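Local structure of anti-H(O) lectin 1 (Ulex europaeus, 1JXN) at residues L164-N169 with Y187-T192; S19-A24 with I48-A53; A66-S71 with V170-E175; S177-T182 with I199-E204. The protein binds carbohydrate with a preference for L-fucose, as a metal-dependent lectin of the leguminous family that uses calcium and manganese. One frame throughout, in Å; residues are numbered along the deposited sequence.

Interaction 1 of 4, residues L164-N169 with Y187-T192; sequences LNNVAN and YPSDQT
Y187 and P188 begin the turn of the β-hairpin formed by strands 180-187 and 192-199, and both press on 164-169 where that segment runs into strand 168-175. Two backbone carbonyls meet the Y187 ring at its edge, near its plane: N166 O lies 3.7 Å from Y187 CE1, and V167 O is equally far from Y187 CD1. With CG beside the backbone N (chi1 -75°), the ring turns its CD1-CE1 edge to these carbonyls. The same CE1 of Y187 packs obliquely on A168 CB at 3.8 Å. P188 makes a tighter approach, its CD standing 3.0 Å from V167 O, while its CG meets N169 OD1 at 3.9 Å. Beyond the contact, the Y187 hydroxyl is hydrogen-bonded to W158, and R161 lies against the ring in a cation-pi contact. R161 also forms a salt bridge with D190 OD1, tying ring and turn to one cation. D190 uses its second oxygen for an Asx turn: OD2 accepts from T192 N at 2.9 Å, with the donor on the anti side and 31° out of the carboxylate plane. The bond from Y187 N to T192 O, 3.0 Å long, closes the loop. The Y187 side chain is about 11 Å from that of H142, a probable manganese ligand. This is a hairpin turn packed on the loop that enters the neighbouring strand of the flat back sheet of the legume lectin fold.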
loop_
_atom_site.group_PDB
_atom_site.type_symbol
_atom_site.label_atom_id
_atom_site.label_comp_id
_atom_site.label_asym_id
_atom_site.label_seq_id
_atom_site.Cartn_x
_atom_site.Cartn_y
_atom_site.Cartn_z
ATOM N N LEU A 164 11.371 -25.544 -12.050
ATOM C CA LEU A 164 9.985 -25.104 -11.953
ATOM C C LEU A 164 9.159 -26.282 -11.442
ATOM O O LEU A 164 8.104 -26.117 -10.823
ATOM C CB LEU A 164 9.473 -24.634 -13.325
ATOM C CG LEU A 164 8.001 -24.218 -13.418
ATOM C CD1 LEU A 164 7.694 -23.087 -12.438
ATOM C CD2 LEU A 164 7.689 -23.801 -14.847
ATOM N N ASN A 165 9.692 -27.476 -11.692
ATOM C CA ASN A 165 9.082 -28.741 -11.289
ATOM C C ASN A 165 8.924 -28.860 -9.772
ATOM O O ASN A 165 8.117 -29.653 -9.295
ATOM C CB ASN A 165 9.895 -29.925 -11.856
ATOM C CG ASN A 165 11.350 -29.543 -12.221
ATOM O OD1 ASN A 165 11.596 -28.803 -13.178
ATOM N ND2 ASN A 165 12.317 -30.081 -11.465
ATOM N N ASN A 166 9.661 -28.057 -9.009
ATOM C CA ASN A 166 9.550 -28.115 -7.555
ATOM C C ASN A 166 9.231 -26.808 -6.869
ATOM O O ASN A 166 10.050 -26.261 -6.118
ATOM C CB ASN A 166 10.775 -28.782 -6.924
ATOM C CG ASN A 166 10.678 -30.303 -6.945
ATOM O OD1 ASN A 166 11.326 -30.957 -7.752
ATOM N ND2 ASN A 166 9.849 -30.865 -6.064
ATOM N N VAL A 167 8.021 -26.315 -7.124
ATOM C CA VAL A 167 7.556 -25.078 -6.507
ATOM C C VAL A 167 7.356 -25.285 -4.996
ATOM O O VAL A 167 6.924 -26.354 -4.540
ATOM C CB VAL A 167 6.247 -24.574 -7.159
ATOM C CG1 VAL A 167 5.685 -23.379 -6.386
ATOM C CG2 VAL A 167 6.515 -24.194 -8.597
ATOM N N ALA A 168 7.728 -24.275 -4.223
ATOM C CA ALA A 168 7.585 -24.344 -2.781
ATOM C C ALA A 168 6.636 -23.253 -2.282
ATOM O O ALA A 168 6.693 -22.107 -2.736
ATOM C CB ALA A 168 8.952 -24.220 -2.121
ATOM N N ASN A 169 5.738 -23.635 -1.380
ATOM C CA ASN A 169 4.781 -22.710 -0.785
ATOM C C ASN A 169 5.242 -22.337 0.612
ATOM O O ASN A 169 5.424 -23.199 1.473
ATOM C CB ASN A 169 3.397 -23.344 -0.655
ATOM C CG ASN A 169 2.812 -23.740 -1.978
ATOM O OD1 ASN A 169 2.018 -24.670 -2.053
ATOM N ND2 ASN A 169 3.204 -23.052 -3.035
ATOM N N TYR A 187 6.722 -28.408 0.088
ATOM C CA TYR A 187 6.777 -28.771 -1.331
ATOM C C TYR A 187 5.448 -29.483 -1.560
ATOM O O TYR A 187 5.204 -30.540 -0.978
ATOM C CB TYR A 187 7.944 -29.709 -1.643
ATOM C CG TYR A 187 9.287 -29.021 -1.659
ATOM C CD1 TYR A 187 9.607 -28.103 -2.659
ATOM C CD2 TYR A 187 10.236 -29.277 -0.672
ATOM C CE1 TYR A 187 10.840 -27.461 -2.671
ATOM C CE2 TYR A 187 11.463 -28.644 -0.680
ATOM C CZ TYR A 187 11.760 -27.744 -1.672
ATOM O OH TYR A 187 12.987 -27.131 -1.658
ATOM N N PRO A 188 4.535 -28.854 -2.330
ATOM C CA PRO A 188 3.213 -29.431 -2.617
ATOM C C PRO A 188 3.201 -30.768 -3.369
ATOM O O PRO A 188 2.265 -31.572 -3.214
ATOM C CB PRO A 188 2.516 -28.314 -3.402
ATOM C CG PRO A 188 3.677 -27.573 -4.059
ATOM C CD PRO A 188 4.692 -27.528 -2.963
ATOM N N SER A 189 4.240 -31.023 -4.162
ATOM C CA SER A 189 4.308 -32.257 -4.933
ATOM C C SER A 189 4.204 -33.486 -4.047
ATOM O O SER A 189 3.622 -34.490 -4.449
ATOM C CB SER A 189 5.585 -32.307 -5.795
ATOM O OG SER A 189 6.764 -32.024 -5.054
ATOM N N ASP A 190 4.637 -33.341 -2.793
ATOM C CA ASP A 190 4.639 -34.456 -1.842
ATOM C C ASP A 190 4.447 -34.064 -0.383
ATOM O O ASP A 190 4.711 -34.871 0.507
ATOM C CB ASP A 190 5.975 -35.163 -1.956
ATOM C CG ASP A 190 7.136 -34.200 -1.886
ATOM O OD1 ASP A 190 8.165 -34.460 -2.534
ATOM O OD2 ASP A 190 7.009 -33.165 -1.202
ATOM N N GLN A 191 4.041 -32.820 -0.134
ATOM C CA GLN A 191 3.829 -32.324 1.231
ATOM C C GLN A 191 5.061 -32.363 2.112
ATOM O O GLN A 191 4.926 -32.417 3.332
ATOM C CB GLN A 191 2.704 -33.075 1.952
ATOM C CG GLN A 191 1.339 -32.906 1.327
ATOM C CD GLN A 191 0.886 -31.447 1.262
ATOM O OE1 GLN A 191 0.504 -30.860 2.285
ATOM N NE2 GLN A 191 0.917 -30.858 0.055
ATOM N N THR A 192 6.252 -32.382 1.509
ATOM C CA THR A 192 7.485 -32.374 2.300
ATOM C C THR A 192 7.530 -30.989 2.950
ATOM O O THR A 192 7.892 -29.990 2.301
ATOM C CB THR A 192 8.774 -32.588 1.440
ATOM O OG1 THR A 192 8.862 -33.953 1.007
ATOM C CG2 THR A 192 10.027 -32.267 2.251
#

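Interaction 2 of 4, residues S19-A24 with I48-A53. Unlike the reference sequence in segment 19-24: N23 (reference Asp).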
loop_
_atom_site.group_PDB
_atom_site.type_symbol
_atom_site.label_atom_id
_atom_site.label_comp_id
_atom_site.label_asym_id
_atom_site.label_seq_id
_atom_site.Cartn_x
_atom_site.Cartn_y
_atom_site.Cartn_z
ATOM N N SER A 19 9.165 -1.488 -5.168
ATOM C CA SER A 19 10.448 -0.831 -5.378
ATOM C C SER A 19 11.503 -1.923 -5.427
ATOM O O SER A 19 11.493 -2.849 -4.615
ATOM C CB SER A 19 10.756 0.173 -4.272
ATOM O OG SER A 19 10.683 -0.435 -3.004
ATOM N N PHE A 20 12.374 -1.840 -6.421
ATOM C CA PHE A 20 13.413 -2.828 -6.616
ATOM C C PHE A 20 14.771 -2.209 -6.376
ATOM O O PHE A 20 14.961 -1.019 -6.601
ATOM C CB PHE A 20 13.363 -3.375 -8.038
ATOM C CG PHE A 20 12.046 -3.990 -8.415
ATOM C CD1 PHE A 20 11.087 -3.249 -9.100
ATOM C CD2 PHE A 20 11.767 -5.316 -8.107
ATOM C CE1 PHE A 20 9.875 -3.822 -9.471
ATOM C CE2 PHE A 20 10.552 -5.896 -8.477
ATOM C CZ PHE A 20 9.610 -5.149 -9.159
ATOM N N GLN A 21 15.696 -3.031 -5.893
ATOM C CA GLN A 21 17.075 -2.631 -5.624
ATOM C C GLN A 21 17.955 -3.754 -6.159
ATOM O O GLN A 21 17.495 -4.878 -6.351
ATOM C CB GLN A 21 17.305 -2.398 -4.130
ATOM C CG GLN A 21 16.589 -1.182 -3.598
ATOM C CD GLN A 21 16.658 -1.069 -2.095
ATOM O OE1 GLN A 21 17.344 -0.217 -1.549
ATOM N NE2 GLN A 21 15.938 -1.938 -1.414
ATOM N N GLY A 22 19.202 -3.437 -6.466
ATOM C CA GLY A 22 20.079 -4.454 -7.009
ATOM C C GLY A 22 19.529 -4.865 -8.357
ATOM O O GLY A 22 19.018 -4.017 -9.097
ATOM N N ASN A 23 19.566 -6.158 -8.660
ATOM C CA ASN A 23 19.067 -6.629 -9.946
ATOM C C ASN A 23 17.872 -7.567 -9.831
ATOM O O ASN A 23 17.916 -8.710 -10.296
ATOM C CB ASN A 23 20.196 -7.241 -10.791
ATOM C CG ASN A 23 21.240 -6.198 -11.243
ATOM O OD1 ASN A 23 21.179 -5.684 -12.362
ATOM N ND2 ASN A 23 22.202 -5.901 -10.379
ATOM N N ALA A 24 16.805 -7.057 -9.205
ATOM C CA ALA A 24 15.526 -7.762 -9.021
ATOM C C ALA A 24 14.464 -7.040 -9.864
ATOM O O ALA A 24 14.510 -5.813 -10.003
ATOM C CB ALA A 24 15.121 -7.754 -7.555
ATOM N N ILE A 48 16.473 -6.861 -4.202
ATOM C CA ILE A 48 15.430 -6.696 -3.209
ATOM C C ILE A 48 14.209 -6.166 -3.921
ATOM O O ILE A 48 14.331 -5.420 -4.879
ATOM C CB ILE A 48 15.827 -5.663 -2.163
ATOM C CG1 ILE A 48 17.124 -6.074 -1.472
ATOM C CG2 ILE A 48 14.725 -5.495 -1.160
ATOM C CD1 ILE A 48 17.547 -5.125 -0.379
ATOM N N ALA A 49 13.034 -6.589 -3.482
ATOM C CA ALA A 49 11.777 -6.116 -4.052
ATOM C C ALA A 49 10.797 -6.015 -2.893
ATOM O O ALA A 49 10.411 -7.033 -2.322
ATOM C CB ALA A 49 11.258 -7.091 -5.121
ATOM N N ARG A 50 10.403 -4.799 -2.533
ATOM C CA ARG A 50 9.481 -4.625 -1.410
ATOM C C ARG A 50 8.207 -3.870 -1.757
ATOM O O ARG A 50 8.181 -3.134 -2.738
ATOM C CB ARG A 50 10.196 -3.939 -0.237
ATOM C CG ARG A 50 11.055 -2.767 -0.646
ATOM C CD ARG A 50 11.856 -2.218 0.526
ATOM N NE ARG A 50 13.287 -2.503 0.436
ATOM C CZ ARG A 50 14.136 -2.341 1.447
ATOM N NH1 ARG A 50 13.697 -1.901 2.621
ATOM N NH2 ARG A 50 15.423 -2.609 1.290
ATOM N N TYR A 51 7.145 -4.079 -0.976
ATOM C CA TYR A 51 5.898 -3.372 -1.221
ATOM C C TYR A 51 6.194 -1.885 -1.042
ATOM O O TYR A 51 6.879 -1.473 -0.092
ATOM C CB TYR A 51 4.775 -3.830 -0.296
ATOM C CG TYR A 51 3.434 -3.264 -0.700
ATOM C CD1 TYR A 51 2.739 -2.392 0.134
ATOM C CD2 TYR A 51 2.882 -3.562 -1.949
ATOM C CE1 TYR A 51 1.526 -1.819 -0.270
ATOM C CE2 TYR A 51 1.667 -3.002 -2.372
ATOM C CZ TYR A 51 1.002 -2.127 -1.529
ATOM O OH TYR A 51 -0.157 -1.518 -1.963
ATOM N N ILE A 52 5.726 -1.104 -2.012
ATOM C CA ILE A 52 5.952 0.338 -2.069
ATOM C C ILE A 52 5.523 1.124 -0.826
ATOM O O ILE A 52 6.156 2.103 -0.460
ATOM C CB ILE A 52 5.307 0.929 -3.344
ATOM C CG1 ILE A 52 6.074 2.150 -3.822
ATOM C CG2 ILE A 52 3.863 1.264 -3.097
ATOM C CD1 ILE A 52 7.370 1.813 -4.479
ATOM N N ALA A 53 4.479 0.676 -0.158
ATOM C CA ALA A 53 4.015 1.367 1.031
ATOM C C ALA A 53 4.513 0.702 2.306
ATOM O O ALA A 53 4.455 -0.521 2.451
ATOM C CB ALA A 53 2.499 1.419 1.047
#
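F20 and A49 form a non-hydrogen-bonded pair between two antiparallel strands at one side of the curved front sheet of the legume lectin sandwich; strand 18-22 is outermost within this chain. The axes of 19-22 and 48-51 run 4.7 Å apart at 161°. The pairs S19-R50 and Q21-I48 on either side are hydrogen-bonded. S19 N donates to R50 O at 3.1 Å, and R50 N returns the bond to S19 O. In the other pair, Q21 N reaches I48 O at 2.9 Å, and I48 N donates to Q21 O. On one face of the sheet F20 sets CD2 obliquely against A49 CB at 3.5 Å, and L32 touches both side chains. The opposite face carries S19, Q21, I48 and R50. Here the Q21 and R50 side chains cross, with amide and guanidinium planes 62° apart, and the I48 side chain lies against the same amide. R50 is positioned from further out: its NH1 is hydrogen-bonded to S211 and S98, and F92 packs on its side chain. Y51, the last residue of strand 48-51, and I52 after it pack on L4 and A53 of the second subunit, respectively. Nearer in, I52 CD1 touches S19 CB at 3.8 Å, and S19 OG, between the backbone N and the carbonyl carbon (chi1 55°), lies 3.3 Å from R50 CG.

Interaction 3 of 4, residues A66-S71 with V170-E175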
loop_
_atom_site.group_PDB
_atom_site.type_symbol
_atom_site.label_atom_id
_atom_site.label_comp_id
_atom_site.label_asym_id
_atom_site.label_seq_id
_atom_site.Cartn_x
_atom_site.Cartn_y
_atom_site.Cartn_z
ATOM N N ALA A 66 1.074 -5.362 15.801
ATOM C CA ALA A 66 0.289 -5.954 14.720
ATOM C C ALA A 66 0.697 -7.369 14.358
ATOM O O ALA A 66 1.881 -7.656 14.150
ATOM C CB ALA A 66 0.358 -5.077 13.485
ATOM N N SER A 67 -0.289 -8.251 14.286
ATOM C CA SER A 67 -0.042 -9.622 13.891
ATOM C C SER A 67 -0.116 -9.666 12.374
ATOM O O SER A 67 -0.780 -8.840 11.761
ATOM C CB SER A 67 -1.089 -10.540 14.492
ATOM O OG SER A 67 -1.110 -10.370 15.889
ATOM N N PHE A 68 0.583 -10.603 11.759
ATOM C CA PHE A 68 0.554 -10.672 10.308
ATOM C C PHE A 68 0.773 -12.064 9.741
ATOM O O PHE A 68 1.294 -12.965 10.409
ATOM C CB PHE A 68 1.570 -9.688 9.695
ATOM C CG PHE A 68 3.020 -10.130 9.802
ATOM C CD1 PHE A 68 3.862 -9.561 10.758
ATOM C CD2 PHE A 68 3.549 -11.077 8.923
ATOM C CE1 PHE A 68 5.209 -9.928 10.832
ATOM C CE2 PHE A 68 4.872 -11.447 8.990
ATOM C CZ PHE A 68 5.710 -10.871 9.946
ATOM N N ILE A 69 0.356 -12.226 8.497
ATOM C CA ILE A 69 0.519 -13.477 7.807
ATOM C C ILE A 69 0.797 -13.147 6.357
ATOM O O ILE A 69 0.271 -12.172 5.806
ATOM C CB ILE A 69 -0.722 -14.374 7.938
ATOM C CG1 ILE A 69 -0.516 -15.669 7.148
ATOM C CG2 ILE A 69 -1.955 -13.633 7.479
ATOM C CD1 ILE A 69 -1.696 -16.610 7.212
ATOM N N THR A 70 1.690 -13.917 5.767
ATOM C CA THR A 70 2.050 -13.717 4.387
ATOM C C THR A 70 2.359 -15.060 3.789
ATOM O O THR A 70 2.894 -15.944 4.465
ATOM C CB THR A 70 3.264 -12.777 4.245
ATOM O OG1 THR A 70 3.716 -12.772 2.887
ATOM C CG2 THR A 70 4.387 -13.199 5.153
ATOM N N SER A 71 1.966 -15.235 2.539
ATOM C CA SER A 71 2.210 -16.478 1.846
ATOM C C SER A 71 2.652 -16.205 0.432
ATOM O O SER A 71 2.238 -15.218 -0.182
ATOM C CB SER A 71 0.966 -17.350 1.857
ATOM O OG SER A 71 -0.207 -16.583 1.681
ATOM N N VAL A 170 5.381 -21.052 0.852
ATOM C CA VAL A 170 5.806 -20.583 2.143
ATOM C C VAL A 170 4.686 -19.812 2.824
ATOM O O VAL A 170 3.870 -19.166 2.168
ATOM C CB VAL A 170 7.038 -19.688 1.998
ATOM C CG1 VAL A 170 7.435 -19.102 3.351
ATOM C CG2 VAL A 170 8.170 -20.486 1.373
ATOM N N GLU A 171 4.603 -19.941 4.137
ATOM C CA GLU A 171 3.607 -19.205 4.899
ATOM C C GLU A 171 4.239 -18.824 6.222
ATOM O O GLU A 171 4.730 -19.681 6.974
ATOM C CB GLU A 171 2.343 -20.015 5.158
ATOM C CG GLU A 171 1.269 -19.178 5.873
ATOM C CD GLU A 171 0.079 -19.993 6.345
ATOM O OE1 GLU A 171 -0.728 -19.456 7.131
ATOM O OE2 GLU A 171 -0.058 -21.171 5.938
ATOM N N ILE A 172 4.186 -17.535 6.516
ATOM C CA ILE A 172 4.774 -17.000 7.726
ATOM C C ILE A 172 3.656 -16.359 8.513
ATOM O O ILE A 172 2.775 -15.713 7.943
ATOM C CB ILE A 172 5.849 -15.941 7.370
ATOM C CG1 ILE A 172 6.958 -16.592 6.546
ATOM C CG2 ILE A 172 6.422 -15.285 8.620
ATOM C CD1 ILE A 172 7.284 -15.839 5.266
ATOM N N ILE A 173 3.634 -16.606 9.810
ATOM C CA ILE A 173 2.623 -15.989 10.634
ATOM C C ILE A 173 3.318 -15.474 11.876
ATOM O O ILE A 173 4.164 -16.148 12.437
ATOM C CB ILE A 173 1.409 -16.955 10.961
ATOM C CG1 ILE A 173 1.505 -17.558 12.364
ATOM C CG2 ILE A 173 1.292 -18.061 9.916
ATOM C CD1 ILE A 173 0.630 -16.841 13.388
ATOM N N TYR A 174 3.075 -14.212 12.192
ATOM C CA TYR A 174 3.648 -13.601 13.374
ATOM C C TYR A 174 2.496 -13.285 14.310
ATOM O O TYR A 174 1.662 -12.440 14.014
ATOM C CB TYR A 174 4.410 -12.316 13.050
ATOM C CG TYR A 174 4.918 -11.618 14.299
ATOM C CD1 TYR A 174 6.076 -12.071 14.946
ATOM C CD2 TYR A 174 4.200 -10.550 14.876
ATOM C CE1 TYR A 174 6.498 -11.507 16.143
ATOM C CE2 TYR A 174 4.608 -9.973 16.076
ATOM C CZ TYR A 174 5.762 -10.462 16.709
ATOM O OH TYR A 174 6.138 -9.980 17.945
ATOM N N GLU A 175 2.452 -13.983 15.436
ATOM C CA GLU A 175 1.412 -13.803 16.431
ATOM C C GLU A 175 1.913 -12.742 17.402
ATOM O O GLU A 175 2.811 -12.995 18.202
ATOM C CB GLU A 175 1.175 -15.133 17.145
ATOM C CG GLU A 175 -0.269 -15.580 17.164
ATOM C CD GLU A 175 -0.931 -15.394 18.530
ATOM O OE1 GLU A 175 -0.530 -14.466 19.280
ATOM O OE2 GLU A 175 -1.871 -16.174 18.848
#
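Strands 67-71 and 170-175 run antiparallel at 179° with axes 4.7 Å apart, the pairs F68-Y174 and T70-I172 hydrogen-bonded and the pairs I69-I173 and S71-E171 between and beyond them not. Y174 N donates to F68 O at 2.8 Å, and I172 N to T70 O at 2.9 Å. Cα-H groups add to the seam, I69 CA lying 3.2 Å from I172 O. F68, T70, I172 and Y174 share one face. CB of Y174 stands over one face of the F68 ring, 3.7 Å from its centroid, in a CH-pi contact. The two aromatic planes are nearly parallel, 20° apart, but slid so far that they hardly overlap. The Y174 ring, swung out with CG anti to the backbone N (chi1 176°), presents its edge to A66 O, CD2 being 3.8 Å away. T70 and I172 lie side by side, T70 CG2 meeting I172 CB at 3.8 Å, while F68 and I172 touch at CE2 and CG2. F91 of the front sheet covers F68, T70 and I172. On the other face the E171 chain crosses I69. The polar ends inside are supplied with partners, T70 OG1 by the Y232 carbonyl and W231 NE1, and Y174 OH by V200 O. An apolar face toward the second sheet, with its few hydroxyls bonded, suits these strands to line the core of a β-sandwich.

Interaction 4 of 4, residues S177-T182 with I199-E204; sequences SSKTLT and IVDLKE
K179 carries CG beside its backbone N (chi1 -46°) and stays extended until it bends at the end (chi4 58°), which lays its methylenes across D201, whose own CG is turned anti to the backbone N (chi1 -162°). K179 CD is 3.4 Å from D201 CG, and K179 CE comes to 3.5 Å from D201 OD1. The ammonium is further off, NZ lying 4.8 Å from D201 OD1, so the opposite charges probably attract without a contact of their charged atoms. Backbone joins the two segments more directly: V200 N donates to K179 O at 3.1 Å, and I199 CA adds a Cα-H contact to the same oxygen. T180 and I199 form an antiparallel non-hydrogen-bonded pair with side chains running side by side, I199 CG1 being 4.0 Å from T180 OG1. That hydroxyl is itself bonded to S178 OG at 2.8 Å. Deeper in, L181 and L202 both pack on V122. D201 occupies the N-cap position of the short helix 202-205. The arrangement is the open end of a β-hairpin in the legume lectin back sheet, where strand 192-199 leaves its partner and enters a helix.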
loop_
_atom_site.group_PDB
_atom_site.type_symbol
_atom_site.label_atom_id
_atom_site.label_comp_id
_atom_site.label_asym_id
_atom_site.label_seq_id
_atom_site.Cartn_x
_atom_site.Cartn_y
_atom_site.Cartn_z
ATOM N N SER A 177 0.638 -11.226 20.212
ATOM C CA SER A 177 0.500 -11.406 21.660
ATOM C C SER A 177 1.577 -12.287 22.277
ATOM O O SER A 177 2.149 -11.940 23.312
ATOM C CB SER A 177 -0.904 -11.921 22.018
ATOM O OG SER A 177 -1.266 -13.045 21.247
ATOM N N SER A 178 1.859 -13.416 21.628
ATOM C CA SER A 178 2.879 -14.347 22.101
ATOM C C SER A 178 4.215 -14.090 21.425
ATOM O O SER A 178 5.183 -14.781 21.707
ATOM C CB SER A 178 2.449 -15.781 21.837
ATOM O OG SER A 178 2.302 -16.008 20.454
ATOM N N LYS A 179 4.254 -13.089 20.546
ATOM C CA LYS A 179 5.456 -12.702 19.796
ATOM C C LYS A 179 6.085 -13.866 19.020
ATOM O O LYS A 179 7.270 -13.838 18.703
ATOM C CB LYS A 179 6.487 -12.068 20.733
ATOM C CG LYS A 179 5.921 -11.035 21.694
ATOM C CD LYS A 179 7.041 -10.420 22.506
ATOM C CE LYS A 179 6.545 -9.666 23.728
ATOM N NZ LYS A 179 5.761 -10.547 24.612
ATOM N N THR A 180 5.268 -14.858 18.669
ATOM C CA THR A 180 5.723 -16.041 17.940
ATOM C C THR A 180 5.745 -15.898 16.421
ATOM O O THR A 180 4.719 -15.698 15.782
ATOM C CB THR A 180 4.846 -17.260 18.283
ATOM O OG1 THR A 180 4.653 -17.312 19.695
ATOM C CG2 THR A 180 5.496 -18.557 17.825
ATOM N N LEU A 181 6.929 -16.034 15.853
ATOM C CA LEU A 181 7.123 -15.971 14.412
ATOM C C LEU A 181 7.346 -17.406 13.912
ATOM O O LEU A 181 8.314 -18.081 14.292
ATOM C CB LEU A 181 8.330 -15.088 14.090
ATOM C CG LEU A 181 8.695 -14.801 12.633
ATOM C CD1 LEU A 181 7.514 -14.161 11.901
ATOM C CD2 LEU A 181 9.921 -13.897 12.584
ATOM N N THR A 182 6.423 -17.893 13.097
ATOM C CA THR A 182 6.538 -19.241 12.575
ATOM C C THR A 182 6.447 -19.243 11.058
ATOM O O THR A 182 5.478 -18.750 10.493
ATOM C CB THR A 182 5.431 -20.150 13.123
ATOM O OG1 THR A 182 5.344 -19.998 14.543
ATOM C CG2 THR A 182 5.736 -21.605 12.793
ATOM N N ILE A 199 10.546 -16.816 19.029
ATOM C CA ILE A 199 9.848 -15.750 19.735
ATOM C C ILE A 199 10.725 -14.503 19.734
ATOM O O ILE A 199 11.759 -14.460 20.399
ATOM C CB ILE A 199 9.451 -16.160 21.171
ATOM C CG1 ILE A 199 8.419 -17.295 21.146
ATOM C CG2 ILE A 199 8.852 -14.977 21.914
ATOM C CD1 ILE A 199 8.984 -18.676 20.867
ATOM N N VAL A 200 10.314 -13.515 18.941
ATOM C CA VAL A 200 11.031 -12.246 18.789
ATOM C C VAL A 200 10.058 -11.082 19.013
ATOM O O VAL A 200 8.973 -11.049 18.430
ATOM C CB VAL A 200 11.605 -12.079 17.356
ATOM C CG1 VAL A 200 12.524 -10.880 17.305
ATOM C CG2 VAL A 200 12.324 -13.331 16.896
ATOM N N ASP A 201 10.464 -10.114 19.830
ATOM C CA ASP A 201 9.630 -8.950 20.102
ATOM C C ASP A 201 9.974 -7.849 19.094
ATOM O O ASP A 201 10.892 -7.058 19.311
ATOM C CB ASP A 201 9.885 -8.446 21.513
ATOM C CG ASP A 201 8.786 -7.536 22.011
ATOM O OD1 ASP A 201 8.861 -7.134 23.191
ATOM O OD2 ASP A 201 7.845 -7.242 21.239
ATOM N N LEU A 202 9.218 -7.798 18.001
ATOM C CA LEU A 202 9.436 -6.824 16.935
ATOM C C LEU A 202 9.390 -5.375 17.401
ATOM O O LEU A 202 10.015 -4.498 16.795
ATOM C CB LEU A 202 8.475 -7.087 15.777
ATOM C CG LEU A 202 8.555 -8.553 15.311
ATOM C CD1 LEU A 202 7.807 -8.712 14.013
ATOM C CD2 LEU A 202 10.001 -9.007 15.126
ATOM N N LYS A 203 8.732 -5.145 18.531
ATOM C CA LYS A 203 8.641 -3.810 19.097
ATOM C C LYS A 203 10.016 -3.268 19.514
ATOM O O LYS A 203 10.280 -2.065 19.415
ATOM C CB LYS A 203 7.703 -3.833 20.277
ATOM C CG LYS A 203 7.369 -2.483 20.816
ATOM C CD LYS A 203 6.101 -2.589 21.649
ATOM C CE LYS A 203 5.761 -1.276 22.327
ATOM N NZ LYS A 203 6.808 -0.860 23.310
ATOM N N GLU A 204 10.883 -4.173 19.973
ATOM C CA GLU A 204 12.250 -3.848 20.404
ATOM C C GLU A 204 13.181 -3.822 19.210
ATOM O O GLU A 204 14.128 -3.037 19.160
ATOM C CB GLU A 204 12.784 -4.922 21.377
ATOM C CG GLU A 204 12.130 -4.966 22.765
ATOM C CD GLU A 204 12.435 -6.268 23.520
ATOM O OE1 GLU A 204 11.478 -6.967 23.917
ATOM O OE2 GLU A 204 13.633 -6.594 23.715
#

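Overall arrangement
Interactions 1, 3 and 4 share the back sheet, whereas interaction 2 belongs to the front sheet, its nearest atoms about 10 Å from those of interaction 3. Strand 168-175 serves both interactions 1 and 3, entering through the first and pairing in the second. Interactions 3 and 4 touch: E175 N to T180 O and I173 N to T182 O, each 2.9 Å, are probable hydrogen bonds, so 168-175 is held on both sides. Interactions 1 and 4 lie at opposite ends of the hairpin 180-199, centres 28 Å apart. The probable metal site is nearest interactions 3 and 1: I172 is about 10 Å from E125, side chain to side chain.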